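Local coordinates for uncharacterized protein (Bacteroides ovatus, PDB 4FS7) that is of unknown function but, as an extracellular BspA-type leucine-rich repeat protein, probably binds other proteins, at residues A[212-224]-A[233-245]. Residues are numbered along the deposited sequence; the frame is centred on the assembly and turned at random. Where two conformers were deposited one is given.
Sequences NMEFPNSLYYLGD and KNIIIPDSFTELG. With EDO (1,2-ethanediol), chain B.
Y220 O is gripped by two backbone donors of 233-245: T242 N at 2.9 Å, in the carbonyl plane on a lone pair, and E243 N, which meets it nearly along the C=O axis. From there the strands 221-222 and 243-244 run parallel, L222 N giving its proton to E243 O and G245 N closing on L222 O at 2.8 Å. Y221 and E243 share one face of this sheet. Their side chains run alongside each other, CG of each anti to its own backbone N (chi1 -176° in E243), and the extended E243 chain carries its carboxylate to the edge of the Y221 ring, the planes 85° apart; one water joins Y221 OH to E243 OE2. On the other face L222 CD1 packs alongside L244 CD2, 3.9 Å away. The F241 ring fills the interior beside them. Its edge is turned to the face of F215 in a T-shaped stack, planes 75° apart, with F241 CZ above the centre of the F215 ring. L219 CD2 reaches F241 CZ at 3.6 Å, L222 CG touches F241 CE2, and L219 O lies over one F241 face. Replacing F241 with an alanine would probably open a gap between F215, L219 and L222 and leave the F215 face without its aromatic partner. Toward the turns, one water donates to P216 O and L219 O and accepts from S240 OG, while a second donates to both S240 OG and N217 OD1. The water-bridged type I turns P216-L219 and P238-F241 occupy matching corners of successive coils. L219 and L222 also pack on I199 of strand 198-199, in the preceding coil; such stacking of parallel strands, turns and inward-facing leucine and phenylalanine side chains is characteristic of the BspA-type leucine-rich repeat solenoid.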
loop_
_atom_site.group_PDB
_atom_site.type_symbol
_atom_site.label_atom_id
_atom_site.label_comp_id
_atom_site.label_asym_id
_atom_site.label_seq_id
_atom_site.Cartn_x
_atom_site.Cartn_y
_atom_site.Cartn_z
ATOM N N ASN A 212 -12.031 6.327 3.414
ATOM C CA ASN A 212 -12.956 6.603 2.306
ATOM C C ASN A 212 -12.247 6.396 0.983
ATOM O O ASN A 212 -11.344 7.158 0.611
ATOM C CB ASN A 212 -13.474 8.041 2.421
ATOM C CG ASN A 212 -14.028 8.358 3.809
ATOM O OD1 ASN A 212 -15.008 7.717 4.238
ATOM N ND2 ASN A 212 -13.421 9.291 4.533
HETATM N N MSE A 213 -12.629 5.337 0.299
HETATM C CA MSE A 213 -12.069 4.971 -1.007
HETATM C C MSE A 213 -13.039 4.049 -1.700
HETATM O O MSE A 213 -13.261 2.916 -1.281
HETATM C CB MSE A 213 -10.700 4.340 -0.877
HETATM C CG MSE A 213 -9.945 4.295 -2.202
HETATM SE SE MSE A 213 -8.185 3.450 -2.052
HETATM C CE MSE A 213 -8.810 1.838 -1.186
ATOM N N GLU A 214 -13.683 4.554 -2.731
ATOM C CA GLU A 214 -14.629 3.767 -3.515
ATOM C C GLU A 214 -13.889 3.130 -4.652
ATOM O O GLU A 214 -13.032 3.757 -5.272
ATOM C CB GLU A 214 -15.730 4.667 -4.008
ATOM C CG GLU A 214 -16.617 5.089 -2.856
ATOM C CD GLU A 214 -17.320 3.894 -2.198
ATOM O OE1 GLU A 214 -18.023 3.155 -2.928
ATOM O OE2 GLU A 214 -17.148 3.671 -0.972
ATOM N N PHE A 215 -14.190 1.880 -4.948
ATOM C CA PHE A 215 -13.575 1.172 -6.050
ATOM C C PHE A 215 -14.309 1.441 -7.354
ATOM O O PHE A 215 -15.499 1.179 -7.447
ATOM C CB PHE A 215 -13.643 -0.322 -5.807
ATOM C CG PHE A 215 -12.955 -0.808 -4.561
ATOM C CD1 PHE A 215 -11.714 -0.349 -4.177
ATOM C CD2 PHE A 215 -13.565 -1.796 -3.789
ATOM C CE1 PHE A 215 -11.085 -0.844 -3.028
ATOM C CE2 PHE A 215 -12.941 -2.311 -2.677
ATOM C CZ PHE A 215 -11.711 -1.848 -2.284
ATOM N N PRO A 216 -13.603 1.924 -8.375
ATOM C CA PRO A 216 -14.222 2.032 -9.683
ATOM C C PRO A 216 -14.615 0.660 -10.207
ATOM O O PRO A 216 -13.969 -0.324 -9.882
ATOM C CB PRO A 216 -13.095 2.641 -10.532
ATOM C CG PRO A 216 -12.153 3.247 -9.601
ATOM C CD PRO A 216 -12.234 2.466 -8.368
ATOM N N ASN A 217 -15.617 0.597 -11.074
ATOM C CA ASN A 217 -16.027 -0.658 -11.686
ATOM C C ASN A 217 -14.934 -1.327 -12.496
ATOM O O ASN A 217 -14.921 -2.560 -12.645
ATOM C CB ASN A 217 -17.311 -0.463 -12.509
ATOM C CG ASN A 217 -18.504 -0.149 -11.616
ATOM O OD1 ASN A 217 -18.486 -0.433 -10.402
ATOM N ND2 ASN A 217 -19.563 0.430 -12.206
ATOM N N SER A 218 -14.001 -0.521 -12.993
ATOM C CA SER A 218 -12.883 -0.998 -13.802
ATOM C C SER A 218 -11.744 -1.691 -12.990
ATOM O O SER A 218 -10.904 -2.345 -13.569
ATOM C CB SER A 218 -12.258 0.166 -14.594
ATOM O OG SER A 218 -11.987 1.245 -13.689
ATOM N N LEU A 219 -11.704 -1.464 -11.683
ATOM C CA LEU A 219 -10.616 -1.921 -10.861
ATOM C C LEU A 219 -10.744 -3.408 -10.587
ATOM O O LEU A 219 -11.728 -3.858 -10.009
ATOM C CB LEU A 219 -10.600 -1.126 -9.561
ATOM C CG LEU A 219 -9.586 -1.537 -8.504
ATOM C CD1 LEU A 219 -8.156 -1.388 -8.959
ATOM C CD2 LEU A 219 -9.829 -0.722 -7.253
ATOM N N TYR A 220 -9.753 -4.176 -11.045
ATOM C CA TYR A 220 -9.884 -5.637 -10.945
ATOM C C TYR A 220 -8.825 -6.318 -10.113
ATOM O O TYR A 220 -8.943 -7.510 -9.848
ATOM C CB TYR A 220 -9.982 -6.271 -12.336
ATOM C CG TYR A 220 -8.760 -6.143 -13.169
ATOM C CD1 TYR A 220 -7.669 -6.957 -12.965
ATOM C CD2 TYR A 220 -8.688 -5.177 -14.182
ATOM C CE1 TYR A 220 -6.525 -6.830 -13.769
ATOM C CE2 TYR A 220 -7.557 -5.035 -14.965
ATOM C CZ TYR A 220 -6.474 -5.863 -14.740
ATOM O OH TYR A 220 -5.338 -5.779 -15.510
ATOM N N TYR A 221 -7.788 -5.578 -9.702
ATOM C CA TYR A 221 -6.642 -6.150 -9.014
ATOM C C TYR A 221 -6.175 -5.326 -7.864
ATOM O O TYR A 221 -5.933 -4.133 -8.018
ATOM C CB TYR A 221 -5.489 -6.347 -10.015
ATOM C CG TYR A 221 -4.227 -6.948 -9.418
ATOM C CD1 TYR A 221 -3.251 -6.167 -8.797
ATOM C CD2 TYR A 221 -4.040 -8.300 -9.424
ATOM C CE1 TYR A 221 -2.111 -6.732 -8.262
ATOM C CE2 TYR A 221 -2.918 -8.880 -8.844
ATOM C CZ TYR A 221 -1.956 -8.089 -8.252
ATOM O OH TYR A 221 -0.811 -8.660 -7.687
ATOM N N LEU A 222 -5.978 -5.968 -6.721
ATOM C CA LEU A 222 -5.283 -5.362 -5.551
ATOM C C LEU A 222 -4.095 -6.227 -5.188
ATOM O O LEU A 222 -4.243 -7.410 -4.928
ATOM C CB LEU A 222 -6.132 -5.268 -4.263
ATOM C CG LEU A 222 -7.455 -4.543 -4.325
ATOM C CD1 LEU A 222 -8.210 -4.588 -2.984
ATOM C CD2 LEU A 222 -7.334 -3.124 -4.797
ATOM N N GLY A 223 -2.906 -5.622 -5.142
ATOM C CA GLY A 223 -1.668 -6.327 -4.900
ATOM C C GLY A 223 -1.413 -6.658 -3.430
ATOM O O GLY A 223 -2.184 -6.321 -2.506
ATOM N N ASP A 224 -0.303 -7.332 -3.217
ATOM C CA ASP A 224 0.070 -7.802 -1.912
ATOM C C ASP A 224 0.176 -6.643 -0.919
ATOM O O ASP A 224 0.778 -5.617 -1.240
ATOM C CB ASP A 224 1.439 -8.527 -1.929
ATOM C CG ASP A 224 1.490 -9.799 -2.762
ATOM O OD1 ASP A 224 0.467 -10.238 -3.292
ATOM O OD2 ASP A 224 2.610 -10.346 -2.853
ATOM N N LYS A 233 -13.282 0.214 7.539
ATOM C CA LYS A 233 -14.209 -0.351 8.547
ATOM C C LYS A 233 -15.053 -1.498 8.028
ATOM O O LYS A 233 -15.221 -2.498 8.717
ATOM C CB LYS A 233 -15.139 0.756 9.063
ATOM C CG LYS A 233 -16.109 0.298 10.177
ATOM C CD LYS A 233 -17.152 1.419 10.491
ATOM C CE LYS A 233 -17.735 1.319 11.901
ATOM N NZ LYS A 233 -16.718 1.676 12.968
ATOM N N ASN A 234 -15.615 -1.369 6.819
ATOM C CA ASN A 234 -16.478 -2.386 6.230
ATOM C C ASN A 234 -16.103 -2.522 4.775
ATOM O O ASN A 234 -16.206 -1.561 4.013
ATOM C CB ASN A 234 -17.968 -2.023 6.362
ATOM C CG ASN A 234 -18.404 -1.903 7.794
ATOM O OD1 ASN A 234 -18.534 -2.911 8.525
ATOM N ND2 ASN A 234 -18.602 -0.706 8.228
ATOM N N ILE A 235 -15.603 -3.681 4.382
ATOM C CA ILE A 235 -15.172 -3.913 3.037
ATOM C C ILE A 235 -16.150 -4.841 2.335
ATOM O O ILE A 235 -16.521 -5.913 2.835
ATOM C CB ILE A 235 -13.728 -4.533 3.036
ATOM C CG1 ILE A 235 -12.714 -3.460 3.360
ATOM C CG2 ILE A 235 -13.392 -5.195 1.684
ATOM C CD1 ILE A 235 -12.511 -2.390 2.237
ATOM N N ILE A 236 -16.538 -4.454 1.146
ATOM C CA ILE A 236 -17.214 -5.312 0.191
ATOM C C ILE A 236 -16.347 -5.384 -1.030
ATOM O O ILE A 236 -16.033 -4.344 -1.654
ATOM C CB ILE A 236 -18.630 -4.789 -0.165
ATOM C CG1 ILE A 236 -19.518 -4.744 1.082
ATOM C CG2 ILE A 236 -19.229 -5.630 -1.267
ATOM C CD1 ILE A 236 -20.901 -4.227 0.810
ATOM N N ILE A 237 -15.928 -6.583 -1.388
ATOM C CA ILE A 237 -15.228 -6.801 -2.631
ATOM C C ILE A 237 -16.247 -7.100 -3.703
ATOM O O ILE A 237 -16.907 -8.129 -3.652
ATOM C CB ILE A 237 -14.167 -7.951 -2.512
ATOM C CG1 ILE A 237 -13.079 -7.615 -1.456
ATOM C CG2 ILE A 237 -13.514 -8.247 -3.872
ATOM C CD1 ILE A 237 -12.219 -6.376 -1.740
ATOM N N PRO A 238 -16.434 -6.187 -4.656
ATOM C CA PRO A 238 -17.475 -6.395 -5.666
ATOM C C PRO A 238 -17.052 -7.431 -6.687
ATOM O O PRO A 238 -15.877 -7.838 -6.800
ATOM C CB PRO A 238 -17.629 -5.002 -6.294
ATOM C CG PRO A 238 -16.239 -4.447 -6.240
ATOM C CD PRO A 238 -15.752 -4.899 -4.860
ATOM N N ASP A 239 -18.044 -7.885 -7.441
ATOM C CA ASP A 239 -17.839 -8.923 -8.436
ATOM C C ASP A 239 -16.858 -8.516 -9.539
ATOM O O ASP A 239 -16.368 -9.374 -10.300
ATOM C CB ASP A 239 -19.175 -9.360 -9.063
ATOM C CG ASP A 239 -20.113 -10.064 -8.080
ATOM O OD1 ASP A 239 -19.606 -10.735 -7.127
ATOM O OD2 ASP A 239 -21.375 -9.960 -8.295
ATOM N N SER A 240 -16.593 -7.222 -9.677
ATOM C CA SER A 240 -15.662 -6.691 -10.669
ATOM C C SER A 240 -14.191 -7.009 -10.377
ATOM O O SER A 240 -13.354 -6.968 -11.288
ATOM C CB SER A 240 -15.860 -5.167 -10.810
ATOM O OG SER A 240 -16.031 -4.566 -9.548
ATOM N N PHE A 241 -13.864 -7.392 -9.144
ATOM C CA PHE A 241 -12.505 -7.847 -8.861
ATOM C C PHE A 241 -12.305 -9.233 -9.417
ATOM O O PHE A 241 -13.176 -10.088 -9.270
ATOM C CB PHE A 241 -12.182 -7.802 -7.367
ATOM C CG PHE A 241 -11.856 -6.428 -6.887
ATOM C CD1 PHE A 241 -12.837 -5.566 -6.517
ATOM C CD2 PHE A 241 -10.552 -5.963 -6.959
ATOM C CE1 PHE A 241 -12.527 -4.271 -6.124
ATOM C CE2 PHE A 241 -10.260 -4.679 -6.567
ATOM C CZ PHE A 241 -11.265 -3.861 -6.127
ATOM N N THR A 242 -11.139 -9.448 -10.031
ATOM C CA THR A 242 -10.742 -10.767 -10.479
ATOM C C THR A 242 -9.552 -11.365 -9.726
ATOM O O THR A 242 -9.424 -12.599 -9.703
ATOM C CB THR A 242 -10.512 -10.789 -11.958
ATOM O OG1 THR A 242 -9.456 -9.885 -12.262
ATOM C CG2 THR A 242 -11.813 -10.421 -12.737
ATOM N N GLU A 243 -8.705 -10.541 -9.109
ATOM C CA GLU A 243 -7.634 -11.059 -8.297
ATOM C C GLU A 243 -7.279 -10.132 -7.148
ATOM O O GLU A 243 -7.118 -8.932 -7.336
ATOM C CB GLU A 243 -6.381 -11.324 -9.122
ATOM C CG GLU A 243 -5.277 -11.959 -8.292
ATOM C CD GLU A 243 -4.027 -12.368 -9.047
ATOM O OE1 GLU A 243 -3.933 -12.133 -10.265
ATOM O OE2 GLU A 243 -3.113 -12.923 -8.406
ATOM N N LEU A 244 -7.149 -10.751 -5.975
ATOM C CA LEU A 244 -6.547 -10.152 -4.789
ATOM C C LEU A 244 -5.258 -10.908 -4.517
ATOM O O LEU A 244 -5.243 -12.138 -4.610
ATOM C CB LEU A 244 -7.464 -10.264 -3.554
ATOM C CG LEU A 244 -8.878 -9.732 -3.716
ATOM C CD1 LEU A 244 -9.673 -9.972 -2.464
ATOM C CD2 LEU A 244 -8.882 -8.262 -4.098
ATOM N N GLY A 245 -4.191 -10.162 -4.227
ATOM C CA GLY A 245 -2.911 -10.709 -3.835
ATOM C C GLY A 245 -2.910 -11.307 -2.439
ATOM O O GLY A 245 -3.950 -11.681 -1.916
HETATM C C1 EDO B . -17.800 4.812 4.995
HETATM O O1 EDO B . -17.903 6.008 5.746
HETATM C C2 EDO B . -16.473 4.697 4.268
HETATM O O2 EDO B . -16.431 5.699 3.234
HETATM O O HOH W 1 -14.026 -2.963 -8.950
HETATM O O HOH W 2 -18.121 -2.975 -9.398
HETATM O O HOH W 3 -0.896 -11.369 -7.459
#